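Local coordinates for SufE-like protein, chloroplastic (Arabidopsis thaliana, PDB 4PUI) that takes part in mobilising sulfur from cysteine for iron-sulfur cluster assembly, activating a chloroplast cysteine desulfurase, and carries a C-terminal BolA domain, at residues M8-R11 and E12-K16; R69-Y72 and D73-D77. All coordinates share one frame; numbering follows the deposited sequence.

Contact 1 of 2, residues M8-R11 and E12-K16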
loop_
_atom_site.group_PDB
_atom_site.type_symbol
_atom_site.label_atom_id
_atom_site.label_comp_id
_atom_site.label_asym_id
_atom_site.label_seq_id
_atom_site.Cartn_x
_atom_site.Cartn_y
_atom_site.Cartn_z
ATOM N N MET A 8 2.944 -4.313 -9.051
ATOM C CA MET A 8 1.813 -4.120 -9.952
ATOM C C MET A 8 0.528 -4.676 -9.344
ATOM O O MET A 8 -0.533 -4.044 -9.431
ATOM C CB MET A 8 2.094 -4.746 -11.324
ATOM C CG MET A 8 3.170 -4.023 -12.104
ATOM S SD MET A 8 2.796 -2.253 -12.266
ATOM C CE MET A 8 1.557 -2.267 -13.556
ATOM N N ARG A 9 0.619 -5.849 -8.717
ATOM C CA ARG A 9 -0.546 -6.414 -8.038
ATOM C C ARG A 9 -1.041 -5.529 -6.897
ATOM O O ARG A 9 -2.255 -5.375 -6.716
ATOM C CB ARG A 9 -0.252 -7.817 -7.483
ATOM C CG ARG A 9 -0.130 -8.880 -8.527
ATOM C CD ARG A 9 -0.171 -10.276 -7.897
ATOM N NE ARG A 9 0.847 -10.471 -6.870
ATOM C CZ ARG A 9 2.043 -11.000 -7.097
ATOM N NH1 ARG A 9 2.377 -11.372 -8.317
ATOM N NH2 ARG A 9 2.911 -11.153 -6.105
ATOM N N ILE A 10 -0.103 -4.972 -6.125
ATOM C CA ILE A 10 -0.446 -4.095 -5.006
ATOM C C ILE A 10 -1.163 -2.856 -5.532
ATOM O O ILE A 10 -2.219 -2.485 -5.024
ATOM C CB ILE A 10 0.812 -3.692 -4.197
ATOM C CG1 ILE A 10 1.332 -4.879 -3.374
ATOM C CG2 ILE A 10 0.526 -2.500 -3.273
ATOM C CD1 ILE A 10 2.683 -4.587 -2.715
ATOM N N ARG A 11 -0.612 -2.244 -6.569
ATOM C CA ARG A 11 -1.239 -1.064 -7.162
ATOM C C ARG A 11 -2.646 -1.393 -7.672
ATOM O O ARG A 11 -3.591 -0.650 -7.436
ATOM C CB ARG A 11 -0.378 -0.504 -8.293
ATOM C CG ARG A 11 -1.077 0.581 -9.098
ATOM C CD ARG A 11 -0.116 1.329 -10.008
ATOM N NE ARG A 11 0.545 2.426 -9.316
ATOM C CZ ARG A 11 -0.014 3.616 -9.088
ATOM N NH1 ARG A 11 -1.260 3.871 -9.487
ATOM N NH2 ARG A 11 0.674 4.556 -8.455
ATOM N N GLU A 12 -2.794 -2.516 -8.361
ATOM C CA GLU A 12 -4.104 -2.854 -8.919
ATOM C C GLU A 12 -5.145 -3.137 -7.829
ATOM O O GLU A 12 -6.320 -2.759 -7.964
ATOM C CB GLU A 12 -3.990 -4.030 -9.894
ATOM C CG GLU A 12 -3.464 -3.612 -11.256
ATOM C CD GLU A 12 -3.074 -4.786 -12.131
ATOM O OE1 GLU A 12 -3.741 -5.838 -12.042
ATOM O OE2 GLU A 12 -2.099 -4.650 -12.907
ATOM N N LYS A 13 -4.717 -3.800 -6.763
ATOM C CA LYS A 13 -5.614 -4.128 -5.657
ATOM C C LYS A 13 -6.106 -2.847 -4.977
ATOM O O LYS A 13 -7.291 -2.704 -4.684
ATOM C CB LYS A 13 -4.910 -5.032 -4.647
ATOM C CG LYS A 13 -5.748 -5.421 -3.420
ATOM C CD LYS A 13 -6.919 -6.313 -3.793
ATOM C CE LYS A 13 -7.699 -6.758 -2.566
ATOM N NZ LYS A 13 -7.315 -8.119 -2.091
ATOM N N LEU A 14 -5.195 -1.919 -4.726
ATOM C CA LEU A 14 -5.591 -0.678 -4.072
ATOM C C LEU A 14 -6.472 0.181 -4.967
ATOM O O LEU A 14 -7.415 0.810 -4.482
ATOM C CB LEU A 14 -4.365 0.106 -3.623
ATOM C CG LEU A 14 -3.482 -0.656 -2.632
ATOM C CD1 LEU A 14 -2.202 0.111 -2.372
ATOM C CD2 LEU A 14 -4.222 -0.936 -1.327
ATOM N N GLU A 15 -6.155 0.222 -6.257
ATOM C CA GLU A 15 -6.985 0.940 -7.224
ATOM C C GLU A 15 -8.396 0.353 -7.244
ATOM O O GLU A 15 -9.385 1.085 -7.203
ATOM C CB GLU A 15 -6.376 0.878 -8.631
ATOM C CG GLU A 15 -5.149 1.750 -8.812
ATOM C CD GLU A 15 -4.456 1.539 -10.135
ATOM O OE1 GLU A 15 -4.720 0.512 -10.794
ATOM O OE2 GLU A 15 -3.646 2.409 -10.514
ATOM N N LYS A 16 -8.478 -0.971 -7.310
ATOM C CA LYS A 16 -9.760 -1.651 -7.414
ATOM C C LYS A 16 -10.613 -1.442 -6.166
ATOM O O LYS A 16 -11.813 -1.191 -6.262
ATOM C CB LYS A 16 -9.555 -3.148 -7.653
ATOM C CG LYS A 16 -10.855 -3.880 -7.918
ATOM C CD LYS A 16 -11.043 -5.054 -6.982
ATOM C CE LYS A 16 -10.553 -6.344 -7.610
ATOM N NZ LYS A 16 -11.156 -7.530 -6.940
HETATM O O HOH W 1 -0.761 -2.004 -11.367
#
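M8 begins the contact with its carbonyl: M8 O takes the backbone N of E12 at 2.9 Å, and a water lies 2.8 Å from the same M8 O. That water is also in weak reach of E12 OE2, a loose water bridge between the E12 carboxylate and the turn before it. R9 adds the next backbone bond, from K13 N to R9 O, while its guanidinium turns elsewhere, to a salt bridge with E78. I10 and L14 then run side by side in the same direction, I10 CG2 against L14 CD1 at 3.9 Å. L14 CG sits over the preceding turn, 3.3 Å from I10 O, which also accepts the backbone N of L14. At R11 the contact becomes ionic. With CG anti to the backbone N (chi1 171°) and a bend further out, the chain swings forward along the helix, and R11 NH1 gives a hydrogen bond of 3.0 Å to E15 OE2, while R11 NH2 bonds L23 O. The carboxylate oxygen lies at the edge of the guanidinium, close to its plane, yet the two planes stand 72° apart and OE2 is met on its anti side, 31° out of the carboxylate plane, so the pair is joined by one bond and not by a two-pronged fork. An alanine at E15 removes the carboxylate, which would probably leave R11 NH1 without its charged mate on this helix. An i to i+4 salt bridge on one side and I10 with L14 against the sheet on another are what an amphipathic helix presents in this BolA domain.

Contact 2 of 2, residues R69-Y72 and D73-D77; sequences RLIY and DLLQD
L70 and L74 stand side by side one helical turn apart, pointing the same way, with L70 CD2 3.7 Å from L74 CD1. They reach each other from different first torsions: L70 carries CG anti to its backbone N (chi1 -179°), whereas L74 places CG anti to the carbonyl carbon, which leaves L74 CG 3.3 Å from L70 O. That oxygen is doubly used, accepting L74 N and a water. The same water donates to D73 OD2 at 2.6 Å, linking the aspartate to the turn before it. I71 and L75 repeat the pairing on the buried side. I71 CG2 meets L75 CD1 at 3.9 Å, and both residues pack on L52 of the central strand. Y72 takes its ring away from D73-D77, to stack on H68 and lean on L86 and I88. Beyond L74 the helix breaks, since L75 leaves helical geometry with a phi of -109°. Its N makes two weak bonds, to I71 O at 3.0 Å and to Y72 O at 3.2 Å. Q76 then wedges CG between its own backbone N and carbonyl carbon (chi1 63°), a rotation that brings its extended chain back along the turn. Q76 NE2 donates to D73 O at 3.2 Å, in the carbonyl plane and on a lone pair, with D73 O also close to the amide plane, while OE1 is held by K80. The chemistry implies two kinds of hold: I71 and L75 pack their methyls toward the sheet, and the Q76 amide probably helps to hold the turn where the bonds of L75 N are weak.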
loop_
_atom_site.group_PDB
_atom_site.type_symbol
_atom_site.label_atom_id
_atom_site.label_comp_id
_atom_site.label_asym_id
_atom_site.label_seq_id
_atom_site.Cartn_x
_atom_site.Cartn_y
_atom_site.Cartn_z
ATOM N N ARG A 69 -4.492 -1.039 9.252
ATOM C CA ARG A 69 -4.942 -2.429 9.306
ATOM C C ARG A 69 -5.816 -2.783 8.115
ATOM O O ARG A 69 -5.826 -3.943 7.674
ATOM C CB ARG A 69 -5.685 -2.688 10.621
ATOM C CG ARG A 69 -4.754 -2.744 11.813
ATOM C CD ARG A 69 -5.498 -2.691 13.134
ATOM N NE ARG A 69 -4.583 -2.781 14.268
ATOM C CZ ARG A 69 -4.928 -2.518 15.521
ATOM N NH1 ARG A 69 -6.162 -2.141 15.804
ATOM N NH2 ARG A 69 -4.028 -2.622 16.490
ATOM N N LEU A 70 -6.554 -1.793 7.611
ATOM C CA LEU A 70 -7.385 -1.953 6.417
ATOM C C LEU A 70 -6.521 -2.319 5.218
ATOM O O LEU A 70 -6.849 -3.232 4.449
ATOM C CB LEU A 70 -8.142 -0.642 6.138
ATOM C CG LEU A 70 -9.122 -0.498 4.966
ATOM C CD1 LEU A 70 -10.052 0.660 5.249
ATOM C CD2 LEU A 70 -8.458 -0.249 3.629
ATOM N N ILE A 71 -5.420 -1.594 5.060
ATOM C CA ILE A 71 -4.494 -1.837 3.962
ATOM C C ILE A 71 -3.813 -3.202 4.116
ATOM O O ILE A 71 -3.676 -3.954 3.147
ATOM C CB ILE A 71 -3.440 -0.723 3.879
ATOM C CG1 ILE A 71 -4.111 0.625 3.595
ATOM C CG2 ILE A 71 -2.395 -1.047 2.809
ATOM C CD1 ILE A 71 -4.895 0.625 2.335
ATOM N N TYR A 72 -3.401 -3.521 5.337
ATOM C CA TYR A 72 -2.789 -4.814 5.600
ATOM C C TYR A 72 -3.773 -5.935 5.245
ATOM O O TYR A 72 -3.393 -6.947 4.647
ATOM C CB TYR A 72 -2.354 -4.915 7.062
ATOM C CG TYR A 72 -0.872 -4.696 7.255
ATOM C CD1 TYR A 72 -0.263 -3.498 6.889
ATOM C CD2 TYR A 72 -0.081 -5.705 7.772
ATOM C CE1 TYR A 72 1.105 -3.319 7.059
ATOM C CE2 TYR A 72 1.266 -5.535 7.944
ATOM C CZ TYR A 72 1.854 -4.350 7.586
ATOM O OH TYR A 72 3.207 -4.223 7.772
ATOM N N ASP A 73 -5.045 -5.744 5.578
ATOM C CA ASP A 73 -6.051 -6.761 5.261
ATOM C C ASP A 73 -6.202 -6.956 3.754
ATOM O O ASP A 73 -6.303 -8.085 3.264
ATOM C CB ASP A 73 -7.396 -6.388 5.894
ATOM C CG ASP A 73 -8.531 -7.279 5.427
ATOM O OD1 ASP A 73 -8.526 -8.464 5.782
ATOM O OD2 ASP A 73 -9.436 -6.793 4.710
ATOM N N LEU A 74 -6.223 -5.853 3.010
ATOM C CA LEU A 74 -6.371 -5.935 1.562
ATOM C C LEU A 74 -5.194 -6.637 0.914
ATOM O O LEU A 74 -5.331 -7.261 -0.142
ATOM C CB LEU A 74 -6.483 -4.540 0.955
ATOM C CG LEU A 74 -7.744 -3.748 1.268
ATOM C CD1 LEU A 74 -7.612 -2.352 0.684
ATOM C CD2 LEU A 74 -8.979 -4.453 0.729
ATOM N N LEU A 75 -4.027 -6.518 1.537
ATOM C CA LEU A 75 -2.807 -7.023 0.931
ATOM C C LEU A 75 -2.275 -8.259 1.632
ATOM O O LEU A 75 -1.118 -8.625 1.437
ATOM C CB LEU A 75 -1.734 -5.932 0.909
ATOM C CG LEU A 75 -2.117 -4.685 0.100
ATOM C CD1 LEU A 75 -1.023 -3.631 0.166
ATOM C CD2 LEU A 75 -2.408 -5.076 -1.339
ATOM N N GLN A 76 -3.118 -8.914 2.427
ATOM C CA GLN A 76 -2.635 -9.983 3.291
ATOM C C GLN A 76 -2.046 -11.141 2.504
ATOM O O GLN A 76 -1.121 -11.790 2.972
ATOM C CB GLN A 76 -3.730 -10.479 4.239
ATOM C CG GLN A 76 -4.912 -11.102 3.559
ATOM C CD GLN A 76 -5.943 -11.578 4.560
ATOM O OE1 GLN A 76 -5.809 -12.657 5.155
ATOM N NE2 GLN A 76 -6.978 -10.777 4.757
ATOM N N ASP A 77 -2.547 -11.383 1.298
ATOM C CA ASP A 77 -2.032 -12.526 0.536
ATOM C C ASP A 77 -0.582 -12.302 0.120
ATOM O O ASP A 77 0.192 -13.247 0.038
ATOM C CB ASP A 77 -2.918 -12.831 -0.665
ATOM C CG ASP A 77 -4.199 -13.532 -0.263
ATOM O OD1 ASP A 77 -4.177 -14.271 0.746
ATOM O OD2 ASP A 77 -5.225 -13.338 -0.944
HETATM O O HOH W 2 -9.598 -4.182 4.322
#

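Contact 1 comes first along the chain, on helix 5-18; contact 2 follows after strands 22-27 and 49-55, spanning the end of helix 64-74 and the start of helix 76-79. Their centres lie about 12 Å apart, each about 8 Å from the centre of the chain, and they meet directly. K13 NZ makes a probable hydrogen bond of 2.9 Å to L74 O, where helix 64-74 ends, and I10 CG2 packs on L75 CD1, and L14 CD2 on I71 CD1. Both helices send residues to strand 49-55, the middle strand of the mixed sheet, so helices and sheet close one shared apolar core in this compact BolA domain.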